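Local structure of decapping nuclease RAI1 (Candida albicans, 5BUD) at residues I101-I106 / V220-I225; L113-T118 / T323-W328; F261-F266 / K318-T323; T278-G283 / F297-I302. The protein removes NAD caps from the 5' ends of RNAs with the help of divalent metal ions, and binds and stimulates the exoribonuclease RAT1. All blocks are in the same frame, centred on the assembly; numbering follows the deposited sequence.

Contact 1: I101-I106 / V220-I225. With MN (manganese (II) ion), chain F.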
# COMPACT_ATOMS: atom_id res chain seq x y z
N ILE A 101 1.27 13.55 6.07
CA ILE A 101 2.31 12.57 5.87
C ILE A 101 1.80 11.24 6.37
O ILE A 101 1.42 11.14 7.54
CB ILE A 101 3.60 12.97 6.57
CG1 ILE A 101 4.18 14.23 5.91
CG2 ILE A 101 4.63 11.84 6.58
CD1 ILE A 101 5.34 14.82 6.71
N THR A 102 1.80 10.23 5.51
CA THR A 102 1.20 8.96 5.87
C THR A 102 1.69 7.80 5.03
O THR A 102 2.58 7.94 4.21
CB THR A 102 -0.36 9.06 5.88
OG1 THR A 102 -0.95 7.91 6.55
CG2 THR A 102 -0.91 9.21 4.52
N PHE A 103 1.16 6.62 5.29
CA PHE A 103 1.47 5.47 4.44
C PHE A 103 0.38 5.31 3.36
O PHE A 103 -0.81 5.59 3.59
CB PHE A 103 1.60 4.21 5.29
CG PHE A 103 2.79 4.22 6.19
CD1 PHE A 103 2.70 4.75 7.47
CD2 PHE A 103 3.99 3.67 5.77
CE1 PHE A 103 3.81 4.73 8.31
CE2 PHE A 103 5.10 3.67 6.60
CZ PHE A 103 5.01 4.20 7.87
N ARG A 104 0.80 4.89 2.18
CA ARG A 104 -0.14 4.67 1.07
C ARG A 104 -1.27 3.70 1.36
O ARG A 104 -2.38 3.91 0.86
CB ARG A 104 0.59 4.23 -0.20
CG ARG A 104 0.93 2.76 -0.22
CD ARG A 104 0.43 2.06 -1.48
NE ARG A 104 0.91 0.70 -1.39
CZ ARG A 104 1.98 0.19 -2.00
NH1 ARG A 104 2.74 0.90 -2.86
NH2 ARG A 104 2.28 -1.08 -1.76
N GLU A 105 -1.05 2.66 2.18
CA GLU A 105 -2.11 1.69 2.46
C GLU A 105 -3.27 2.36 3.18
O GLU A 105 -4.43 1.98 3.02
CB GLU A 105 -1.60 0.51 3.28
CG GLU A 105 -2.54 -0.67 3.24
CD GLU A 105 -2.53 -1.54 4.49
OE1 GLU A 105 -3.45 -2.39 4.61
OE2 GLU A 105 -1.63 -1.39 5.33
N ILE A 106 -2.95 3.38 3.96
CA ILE A 106 -3.95 4.12 4.66
C ILE A 106 -4.87 4.88 3.69
O ILE A 106 -6.08 4.78 3.82
CB ILE A 106 -3.31 5.05 5.71
CG1 ILE A 106 -2.77 4.18 6.86
CG2 ILE A 106 -4.35 6.02 6.22
CD1 ILE A 106 -1.85 4.91 7.80
N VAL A 220 2.22 13.37 1.34
CA VAL A 220 3.40 12.53 1.21
C VAL A 220 3.01 11.13 1.63
O VAL A 220 2.45 10.95 2.71
CB VAL A 220 4.54 13.10 2.07
CG1 VAL A 220 5.71 12.11 2.18
CG2 VAL A 220 4.97 14.43 1.48
N LEU A 221 3.25 10.14 0.77
CA LEU A 221 2.87 8.74 1.04
C LEU A 221 4.09 7.87 0.96
O LEU A 221 4.87 7.98 -0.00
CB LEU A 221 1.89 8.21 -0.02
CG LEU A 221 0.61 9.01 -0.25
CD1 LEU A 221 -0.20 8.37 -1.35
CD2 LEU A 221 -0.21 9.13 1.03
N ALA A 222 4.23 6.96 1.93
CA ALA A 222 5.27 5.94 1.89
C ALA A 222 4.63 4.63 1.45
O ALA A 222 3.61 4.25 1.97
CB ALA A 222 5.94 5.78 3.26
N GLY A 223 5.22 3.96 0.47
CA GLY A 223 4.70 2.70 0.02
C GLY A 223 5.76 1.79 -0.52
O GLY A 223 6.75 2.22 -1.11
N GLU A 224 5.52 0.51 -0.34
CA GLU A 224 6.46 -0.49 -0.74
C GLU A 224 6.27 -0.78 -2.23
O GLU A 224 5.15 -0.78 -2.72
CB GLU A 224 6.27 -1.71 0.14
CG GLU A 224 7.31 -2.79 -0.01
CD GLU A 224 6.75 -4.02 -0.70
OE1 GLU A 224 5.60 -3.94 -1.19
OE2 GLU A 224 7.47 -5.04 -0.72
N ILE A 225 7.39 -0.93 -2.95
CA ILE A 225 7.41 -1.09 -4.41
C ILE A 225 7.86 -2.50 -4.73
O ILE A 225 8.85 -2.98 -4.19
CB ILE A 225 8.35 -0.05 -5.05
CG1 ILE A 225 7.85 1.38 -4.83
CG2 ILE A 225 8.55 -0.33 -6.55
CD1 ILE A 225 6.46 1.64 -5.41
MN MN F . 4.34 -5.32 -2.54
O HOH W 1 3.42 -3.00 -3.14

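Contact 2: L113-T118 / T323-W328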
# COMPACT_ATOMS: atom_id res chain seq x y z
N LEU A 113 -13.01 2.81 -0.15
CA LEU A 113 -14.11 2.65 0.83
C LEU A 113 -15.51 2.56 0.18
O LEU A 113 -16.29 1.68 0.54
CB LEU A 113 -14.04 3.77 1.88
CG LEU A 113 -15.19 3.83 2.93
CD1 LEU A 113 -14.66 4.34 4.25
CD2 LEU A 113 -16.36 4.70 2.48
N PRO A 114 -15.79 3.39 -0.83
CA PRO A 114 -17.14 3.39 -1.40
C PRO A 114 -17.62 2.06 -1.99
O PRO A 114 -18.85 1.88 -2.15
CB PRO A 114 -17.06 4.44 -2.48
CG PRO A 114 -16.04 5.39 -1.97
CD PRO A 114 -14.99 4.49 -1.40
N TYR A 115 -16.70 1.16 -2.33
CA TYR A 115 -17.08 -0.16 -2.87
C TYR A 115 -16.57 -1.26 -1.95
O TYR A 115 -16.45 -2.40 -2.34
CB TYR A 115 -16.58 -0.29 -4.34
CG TYR A 115 -17.08 0.86 -5.19
CD1 TYR A 115 -16.26 1.95 -5.49
CD2 TYR A 115 -18.43 0.93 -5.57
CE1 TYR A 115 -16.73 3.03 -6.22
CE2 TYR A 115 -18.91 2.01 -6.29
CZ TYR A 115 -18.07 3.05 -6.62
OH TYR A 115 -18.56 4.12 -7.33
N ASN A 116 -16.27 -0.90 -0.70
CA ASN A 116 -15.85 -1.86 0.31
C ASN A 116 -16.42 -1.44 1.66
O ASN A 116 -15.70 -1.32 2.69
CB ASN A 116 -14.32 -1.93 0.35
CG ASN A 116 -13.73 -2.66 -0.85
OD1 ASN A 116 -13.71 -3.89 -0.89
ND2 ASN A 116 -13.27 -1.90 -1.85
N LEU A 117 -17.72 -1.19 1.64
CA LEU A 117 -18.43 -0.55 2.75
C LEU A 117 -18.44 -1.37 4.05
O LEU A 117 -18.67 -0.81 5.13
CB LEU A 117 -19.87 -0.20 2.33
CG LEU A 117 -20.04 0.82 1.18
CD1 LEU A 117 -21.50 0.93 0.76
CD2 LEU A 117 -19.54 2.19 1.59
N THR A 118 -18.18 -2.68 3.95
CA THR A 118 -18.17 -3.50 5.16
C THR A 118 -16.85 -3.44 5.92
O THR A 118 -16.81 -3.88 7.06
CB THR A 118 -18.53 -4.98 4.92
OG1 THR A 118 -17.45 -5.66 4.30
CG2 THR A 118 -19.78 -5.14 4.07
N THR A 323 -13.77 7.33 -10.92
CA THR A 323 -13.97 8.77 -10.74
C THR A 323 -14.79 9.10 -9.47
O THR A 323 -14.46 10.05 -8.73
CB THR A 323 -14.61 9.40 -12.01
OG1 THR A 323 -13.71 9.22 -13.12
CG2 THR A 323 -14.89 10.87 -11.84
N ASN A 324 -15.81 8.29 -9.19
CA ASN A 324 -16.62 8.50 -7.99
C ASN A 324 -15.77 8.29 -6.74
O ASN A 324 -15.83 9.09 -5.80
CB ASN A 324 -17.85 7.58 -8.03
CG ASN A 324 -18.72 7.67 -6.79
OD1 ASN A 324 -19.18 8.75 -6.39
ND2 ASN A 324 -18.99 6.53 -6.19
N ALA A 325 -14.95 7.24 -6.75
CA ALA A 325 -14.04 6.98 -5.62
C ALA A 325 -13.12 8.15 -5.39
O ALA A 325 -12.91 8.53 -4.25
CB ALA A 325 -13.24 5.70 -5.82
N LEU A 326 -12.56 8.71 -6.47
CA LEU A 326 -11.62 9.80 -6.37
C LEU A 326 -12.24 11.05 -5.79
O LEU A 326 -11.60 11.77 -5.04
CB LEU A 326 -11.00 10.13 -7.75
CG LEU A 326 -9.79 9.33 -8.19
CD1 LEU A 326 -9.41 9.72 -9.61
CD2 LEU A 326 -8.62 9.57 -7.24
N LYS A 327 -13.51 11.29 -6.12
CA LYS A 327 -14.24 12.42 -5.53
C LYS A 327 -14.53 12.25 -4.04
O LYS A 327 -14.51 13.23 -3.29
CB LYS A 327 -15.54 12.65 -6.31
CG LYS A 327 -15.26 13.11 -7.73
CD LYS A 327 -16.53 13.36 -8.54
CE LYS A 327 -16.16 13.90 -9.91
NZ LYS A 327 -17.35 14.27 -10.73
N TRP A 328 -14.80 11.02 -3.60
CA TRP A 328 -14.92 10.75 -2.19
C TRP A 328 -13.55 11.00 -1.51
O TRP A 328 -13.47 11.66 -0.50
CB TRP A 328 -15.40 9.30 -1.97
CG TRP A 328 -15.04 8.74 -0.63
CD1 TRP A 328 -14.10 7.81 -0.38
CD2 TRP A 328 -15.63 9.08 0.64
NE1 TRP A 328 -14.03 7.54 0.97
CE2 TRP A 328 -14.95 8.32 1.63
CE3 TRP A 328 -16.62 9.99 1.04
CZ2 TRP A 328 -15.27 8.40 3.00
CZ3 TRP A 328 -16.93 10.08 2.41
CH2 TRP A 328 -16.24 9.30 3.37

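Contact 3: F261-F266 / K318-T323. With nucleotides of chain C.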
# COMPACT_ATOMS: atom_id res chain seq x y z
N PHE A 261 -12.72 -10.45 -9.75
CA PHE A 261 -11.50 -9.96 -10.35
C PHE A 261 -11.60 -8.44 -10.54
O PHE A 261 -10.64 -7.72 -10.26
CB PHE A 261 -11.13 -10.68 -11.67
CG PHE A 261 -9.88 -10.12 -12.29
CD1 PHE A 261 -8.62 -10.38 -11.73
CD2 PHE A 261 -9.95 -9.25 -13.37
CE1 PHE A 261 -7.48 -9.81 -12.28
CE2 PHE A 261 -8.81 -8.67 -13.91
CZ PHE A 261 -7.58 -8.97 -13.38
N GLU A 262 -12.76 -7.95 -11.00
CA GLU A 262 -13.00 -6.50 -11.05
C GLU A 262 -12.74 -5.82 -9.69
O GLU A 262 -12.10 -4.76 -9.64
CB GLU A 262 -14.42 -6.16 -11.54
CG GLU A 262 -14.70 -4.68 -11.63
CD GLU A 262 -15.85 -4.35 -12.59
OE1 GLU A 262 -16.80 -3.70 -12.16
OE2 GLU A 262 -15.77 -4.72 -13.77
N GLN A 263 -13.25 -6.41 -8.61
CA GLN A 263 -13.08 -5.85 -7.27
C GLN A 263 -11.60 -5.78 -6.86
O GLN A 263 -11.16 -4.77 -6.32
CB GLN A 263 -13.89 -6.65 -6.24
CG GLN A 263 -15.39 -6.56 -6.49
CD GLN A 263 -16.25 -7.50 -5.67
OE1 GLN A 263 -15.89 -8.65 -5.39
NE2 GLN A 263 -17.43 -7.02 -5.33
N LYS A 264 -10.84 -6.84 -7.13
CA LYS A 264 -9.40 -6.89 -6.79
C LYS A 264 -8.62 -5.90 -7.62
O LYS A 264 -7.68 -5.27 -7.11
CB LYS A 264 -8.80 -8.25 -7.14
CG LYS A 264 -9.09 -9.39 -6.21
CD LYS A 264 -8.58 -10.67 -6.86
CE LYS A 264 -8.16 -11.68 -5.83
NZ LYS A 264 -8.11 -13.00 -6.50
N LEU A 265 -8.96 -5.84 -8.92
CA LEU A 265 -8.30 -4.93 -9.86
C LEU A 265 -8.54 -3.48 -9.51
O LEU A 265 -7.69 -2.64 -9.68
CB LEU A 265 -8.76 -5.21 -11.30
CG LEU A 265 -8.04 -4.51 -12.45
CD1 LEU A 265 -6.65 -5.07 -12.62
CD2 LEU A 265 -8.85 -4.66 -13.74
N PHE A 266 -9.70 -3.18 -8.94
CA PHE A 266 -10.00 -1.83 -8.49
C PHE A 266 -9.09 -1.47 -7.31
O PHE A 266 -8.55 -0.35 -7.26
CB PHE A 266 -11.48 -1.72 -8.07
CG PHE A 266 -11.80 -0.46 -7.33
CD1 PHE A 266 -11.67 0.78 -7.94
CD2 PHE A 266 -12.17 -0.50 -5.99
CE1 PHE A 266 -11.97 1.94 -7.25
CE2 PHE A 266 -12.47 0.66 -5.28
CZ PHE A 266 -12.38 1.88 -5.92
N LYS A 318 -23.79 0.35 -6.61
CA LYS A 318 -22.90 -0.81 -6.43
C LYS A 318 -21.80 -0.99 -7.50
O LYS A 318 -20.83 -1.67 -7.25
CB LYS A 318 -23.71 -2.11 -6.31
CG LYS A 318 -23.78 -2.65 -4.88
CD LYS A 318 -24.62 -3.92 -4.74
CE LYS A 318 -24.20 -5.05 -5.68
NZ LYS A 318 -22.74 -5.35 -5.63
N LYS A 319 -21.97 -0.41 -8.67
CA LYS A 319 -21.00 -0.58 -9.78
C LYS A 319 -19.75 0.24 -9.51
O LYS A 319 -19.84 1.45 -9.33
CB LYS A 319 -21.64 -0.17 -11.12
CG LYS A 319 -20.67 0.02 -12.28
CD LYS A 319 -20.07 -1.29 -12.75
CE LYS A 319 -18.88 -1.05 -13.68
NZ LYS A 319 -18.20 -2.31 -14.12
N ILE A 320 -18.59 -0.41 -9.44
CA ILE A 320 -17.31 0.32 -9.25
C ILE A 320 -17.09 1.39 -10.33
O ILE A 320 -17.13 1.11 -11.51
CB ILE A 320 -16.08 -0.64 -9.22
CG1 ILE A 320 -16.11 -1.45 -7.92
CG2 ILE A 320 -14.79 0.17 -9.27
CD1 ILE A 320 -15.20 -2.67 -7.93
N ASN A 321 -16.86 2.61 -9.88
CA ASN A 321 -16.51 3.73 -10.72
C ASN A 321 -15.34 4.51 -10.11
O ASN A 321 -15.45 5.10 -9.02
CB ASN A 321 -17.70 4.65 -10.87
CG ASN A 321 -17.40 5.83 -11.75
OD1 ASN A 321 -16.77 6.79 -11.32
ND2 ASN A 321 -17.85 5.78 -13.00
N CYS A 322 -14.24 4.56 -10.84
CA CYS A 322 -12.99 5.11 -10.30
C CYS A 322 -13.08 6.59 -10.05
O CYS A 322 -12.55 7.07 -9.06
CB CYS A 322 -11.83 4.77 -11.24
SG CYS A 322 -11.44 3.02 -11.27
N THR A 323 -13.77 7.33 -10.92
CA THR A 323 -13.97 8.77 -10.74
C THR A 323 -14.79 9.10 -9.47
O THR A 323 -14.46 10.05 -8.73
CB THR A 323 -14.61 9.40 -12.01
OG1 THR A 323 -13.71 9.22 -13.12
CG2 THR A 323 -14.89 10.87 -11.84
P U C 3 -6.03 -14.96 -3.78
OP1 U C 3 -6.00 -15.81 -4.99
OP2 U C 3 -6.51 -13.57 -3.86
O5' U C 3 -6.86 -15.72 -2.66
C5' U C 3 -6.67 -17.13 -2.44
C4' U C 3 -7.98 -17.80 -2.16
O4' U C 3 -8.45 -17.41 -0.85
C3' U C 3 -9.11 -17.47 -3.14
O3' U C 3 -9.89 -18.64 -3.28
C2' U C 3 -9.85 -16.35 -2.43
O2' U C 3 -11.22 -16.25 -2.79
C1' U C 3 -9.71 -16.76 -0.97
N1 U C 3 -9.73 -15.64 -0.02
C2 U C 3 -10.74 -15.61 0.93
O2 U C 3 -11.62 -16.45 0.99
N3 U C 3 -10.68 -14.55 1.80
C4 U C 3 -9.75 -13.54 1.82
O4 U C 3 -9.83 -12.65 2.68
C5 U C 3 -8.73 -13.64 0.82
C6 U C 3 -8.76 -14.66 -0.04
O HOH W 2 -18.32 -3.28 -9.71

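Contact 4: T278-G283 / F297-I302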
# COMPACT_ATOMS: atom_id res chain seq x y z
N THR A 278 2.56 2.80 -12.70
CA THR A 278 1.86 2.80 -13.99
C THR A 278 1.63 1.39 -14.56
O THR A 278 0.94 1.23 -15.55
CB THR A 278 2.63 3.61 -15.07
OG1 THR A 278 3.89 2.99 -15.36
CG2 THR A 278 2.84 5.01 -14.60
N LYS A 279 2.22 0.38 -13.92
CA LYS A 279 2.14 -0.99 -14.43
C LYS A 279 1.74 -1.96 -13.30
O LYS A 279 2.36 -1.97 -12.20
CB LYS A 279 3.49 -1.40 -15.05
CG LYS A 279 3.80 -0.77 -16.40
CD LYS A 279 5.09 -1.33 -16.99
CE LYS A 279 5.33 -0.84 -18.42
NZ LYS A 279 5.35 0.62 -18.45
N ILE A 280 0.71 -2.77 -13.57
CA ILE A 280 0.29 -3.87 -12.70
C ILE A 280 0.32 -5.19 -13.44
O ILE A 280 -0.30 -5.33 -14.50
CB ILE A 280 -1.15 -3.64 -12.17
CG1 ILE A 280 -1.25 -2.27 -11.56
CG2 ILE A 280 -1.54 -4.75 -11.21
CD1 ILE A 280 -2.63 -1.82 -11.16
N ILE A 281 1.06 -6.16 -12.91
CA ILE A 281 1.24 -7.45 -13.59
C ILE A 281 0.57 -8.50 -12.72
O ILE A 281 0.90 -8.65 -11.54
CB ILE A 281 2.73 -7.76 -13.82
CG1 ILE A 281 3.32 -6.71 -14.76
CG2 ILE A 281 2.94 -9.16 -14.37
CD1 ILE A 281 4.74 -6.92 -15.20
N TYR A 282 -0.36 -9.22 -13.31
CA TYR A 282 -1.02 -10.35 -12.66
C TYR A 282 -0.44 -11.67 -13.11
O TYR A 282 -0.30 -11.94 -14.31
CB TYR A 282 -2.54 -10.33 -12.92
CG TYR A 282 -3.30 -9.51 -11.92
CD1 TYR A 282 -3.36 -8.14 -12.03
CD2 TYR A 282 -3.97 -10.12 -10.84
CE1 TYR A 282 -4.07 -7.39 -11.13
CE2 TYR A 282 -4.64 -9.35 -9.92
CZ TYR A 282 -4.68 -7.98 -10.08
OH TYR A 282 -5.35 -7.18 -9.21
N GLY A 283 -0.05 -12.48 -12.14
CA GLY A 283 0.24 -13.89 -12.39
C GLY A 283 -1.02 -14.69 -12.10
O GLY A 283 -1.46 -14.73 -10.95
N PHE A 297 -1.29 -4.89 -17.02
CA PHE A 297 -2.27 -3.83 -17.16
C PHE A 297 -1.59 -2.50 -16.96
O PHE A 297 -0.74 -2.36 -16.07
CB PHE A 297 -3.37 -3.96 -16.11
CG PHE A 297 -4.17 -5.23 -16.25
CD1 PHE A 297 -5.36 -5.23 -16.97
CD2 PHE A 297 -3.74 -6.40 -15.67
CE1 PHE A 297 -6.11 -6.40 -17.09
CE2 PHE A 297 -4.45 -7.59 -15.81
CZ PHE A 297 -5.67 -7.58 -16.51
N ASN A 298 -1.98 -1.53 -17.76
CA ASN A 298 -1.57 -0.15 -17.56
C ASN A 298 -2.54 0.50 -16.61
O ASN A 298 -3.74 0.52 -16.88
CB ASN A 298 -1.53 0.60 -18.88
CG ASN A 298 -0.51 0.04 -19.83
OD1 ASN A 298 0.68 -0.11 -19.48
ND2 ASN A 298 -0.94 -0.28 -21.03
N THR A 299 -2.03 1.00 -15.48
CA THR A 299 -2.84 1.57 -14.43
C THR A 299 -3.87 2.58 -14.96
O THR A 299 -5.05 2.50 -14.59
CB THR A 299 -1.94 2.25 -13.40
OG1 THR A 299 -1.06 1.23 -12.86
CG2 THR A 299 -2.77 2.93 -12.29
N GLU A 300 -3.43 3.48 -15.83
CA GLU A 300 -4.30 4.52 -16.36
C GLU A 300 -5.45 3.97 -17.21
O GLU A 300 -6.46 4.66 -17.40
CB GLU A 300 -3.51 5.57 -17.14
CG GLU A 300 -3.11 5.14 -18.55
CD GLU A 300 -2.30 6.22 -19.27
OE1 GLU A 300 -2.31 7.39 -18.84
OE2 GLU A 300 -1.66 5.88 -20.30
N GLU A 301 -5.34 2.74 -17.68
CA GLU A 301 -6.40 2.13 -18.52
C GLU A 301 -7.44 1.36 -17.72
O GLU A 301 -8.56 1.13 -18.20
CB GLU A 301 -5.78 1.22 -19.57
CG GLU A 301 -5.00 1.99 -20.62
CD GLU A 301 -4.26 1.12 -21.63
OE1 GLU A 301 -4.00 -0.09 -21.39
OE2 GLU A 301 -3.93 1.66 -22.71
N ILE A 302 -7.09 0.97 -16.49
CA ILE A 302 -8.03 0.25 -15.65
C ILE A 302 -9.43 0.92 -15.49
O ILE A 302 -10.42 0.22 -15.59
CB ILE A 302 -7.40 -0.11 -14.27
CG1 ILE A 302 -6.27 -1.13 -14.51
CG2 ILE A 302 -8.44 -0.70 -13.34
CD1 ILE A 302 -5.36 -1.33 -13.32
O HOH W 3 -0.72 3.66 -16.48
O HOH W 4 2.34 1.64 -18.14

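Contact 1: I101-I106 / V220-I225
R104 reaches along the strand 220-225 and sets its guanidinium against the backbone of G223 and E224. The two segments form a parallel strand pair in the central sheet of a PD-(D/E)XK nuclease fold. T102 N bonds to V220 O, and A222 N bonds to T102 O (3.0 Å). R104 N then bonds to A222 O (2.9 Å), where strand 101-103 turns into a helix. On one face of the sheet I101 and V220 flank each other, with I101 CG1 4.0 Å from V220 CB. F103 follows on that face, with its CD2 3.8 Å from A222 CB, and the rings of F103 and F78 meet edge-to-face. On the other face T102 CG2 touches L221 CD2 at 3.6 Å. T102 OG1 is hydrogen-bonded to I134 O. R104 CG sits between the backbone N and the carbonyl carbon (chi1 81°), and the chain bends at chi2 to follow the strand. G223 CA lies under one face of the guanidinium, 3.8 Å from its plane. R104 NH1 bonds to E224 O at 2.9 Å, tilted from the carbonyl plane, and the NH2 bond to the same oxygen is weak. E224 belongs to the metal site, as does D226. One water accepts from R104 NH2, donates to E224 O and binds the same manganese ion as E224 OE1, which is 2.3 Å from the metal.

Contact 2: L113-T118 / T323-W328
The indole of W328 meets P114 and L113, both approaching obliquely. P114 CG lies 3.5 Å from W328 CD1 of the five-membered ring, while L113 CD2 reaches W328 CZ2 of the six-membered ring at 3.9 Å. L113 CB is equally far from W328 NE1. The other ring, that of Y115, has P114 CB of its own segment over one face. The methyl of A325 stands at the edge of that ring, 4.4 Å from Y115 CE1. W328 CG is anti to the backbone N (chi1 156°), which swings the indole out from the helix so that CD1 meets P114 CG. Here the loop after helix 104-112 docks on the first turns of helix 322-339 of the nuclease domain, partly buried and away from the annotated sites. One polar bond joins the two. N324 ND2 donates to Y115 OH at 2.7 Å with an angle of 158°. The hydroxyl lies close to the N324 amide plane, while the ring and amide planes are 70° apart. The other end of the amide, N324 OD1, accepts from R11 NE, so both ends are held. F360 meets the W328 ring edge-to-face, and W328 NE1 makes a weak hydrogen bond to I110 O.

Contact 3: F261-F266 / K318-T323
K319 NZ is gripped by three oxygens. It makes a salt bridge to E262 OE1 at 2.8 Å and hydrogen bonds to the backbone oxygens of I306 and T312. The contact joins helix 255-275 of the PD-(D/E)XK nuclease fold to the loop leading into helix 322-339. The lysine meets E262 OE1 on its syn side, 20° out of the carboxylate plane, and the two side chains are nearly perpendicular. K319 CB points away from the helix, but a bend at chi2 (70°) brings the amine back. E262 OE2 bonds to T312 OG1, so both carboxylate oxygens have partners and its rotation is fixed. A water donates to E262 OE1 and accepts from I320 N, both at 2.9 Å. On the far side of the same helix K264 NZ makes a weak hydrogen bond to OP2 of nucleotide U3 of chain C. Next to the salt bridge, I320 packs on the helix. Its CD1 lies 3.9 Å from Q263 CA. The F266 ring receives I320 CG2 over one face, in a CH-pi contact 3.8 Å from the centroid. C322 SG makes a sulfur-aromatic contact at the ring edge, 4.0 Å from F266 CD1.

Contact 4: T278-G283 / F297-I302
I280 and F297 form a hydrogen-bonded antiparallel pair, joined by two backbone hydrogen bonds. I280 N donates to F297 O at 2.9 Å, and F297 N donates to I280 O at 2.7 Å. K279 and N298 make the adjoining non-hydrogen-bonded pair of this beta hairpin. One step further T299 N bonds to T278 O at 3.0 Å from well above the carbonyl plane. Two waters also donate to T278 O. One of them accepts from E300 N; the other accepts from K279 NZ and donates to N298 OD1. On the face of I280 and F297, I302 and T299 join the packing. I280 CD1 meets I302 CD1 at 3.5 Å. T299 OG1 lies beside I280 CG1 (3.7 Å) and is bonded to V277 O. The F297 ring has I280 O at its edge. Its CE2 is 4.0 Å from Y282 CD1, with the ring planes at 86°. Beyond this shell, N298 ND2 bonds to E301 OE1 across the turn that leaves the strand, and E301 N bonds to N298 O. Strand 279-285 pairs on its other edge with strand 243-250, which carries the metal ligand E245. Helix 255-275 packs over the hairpin: C272 meets I280, W269 meets T299, and F261 meets the Y282 ring edge-to-face.

Contacts 1 and 4 belong to the strand framework and rest on backbone bonds; contacts 2 and 3 join helices to loops through side chains. Contact 1 lies nearest the centre of the chain and reaches a manganese ion. Contacts 3 and 4 are also buried, though farther out, while contact 2 is partly buried. Contacts 2 and 3 share T323 and helix 322-339, and Y115 packs on I320 and F266. Contacts 3 and 4 meet where F261 packs on Y282 and F297. Polar chemistry differs accordingly: an arginine joined to the metal site through a water in contact 1, one amide-to-hydroxyl hydrogen bond in contact 2, a salt bridge in contact 3, and backbone pairing with a three-donor carbonyl, T278 O, in contact 4.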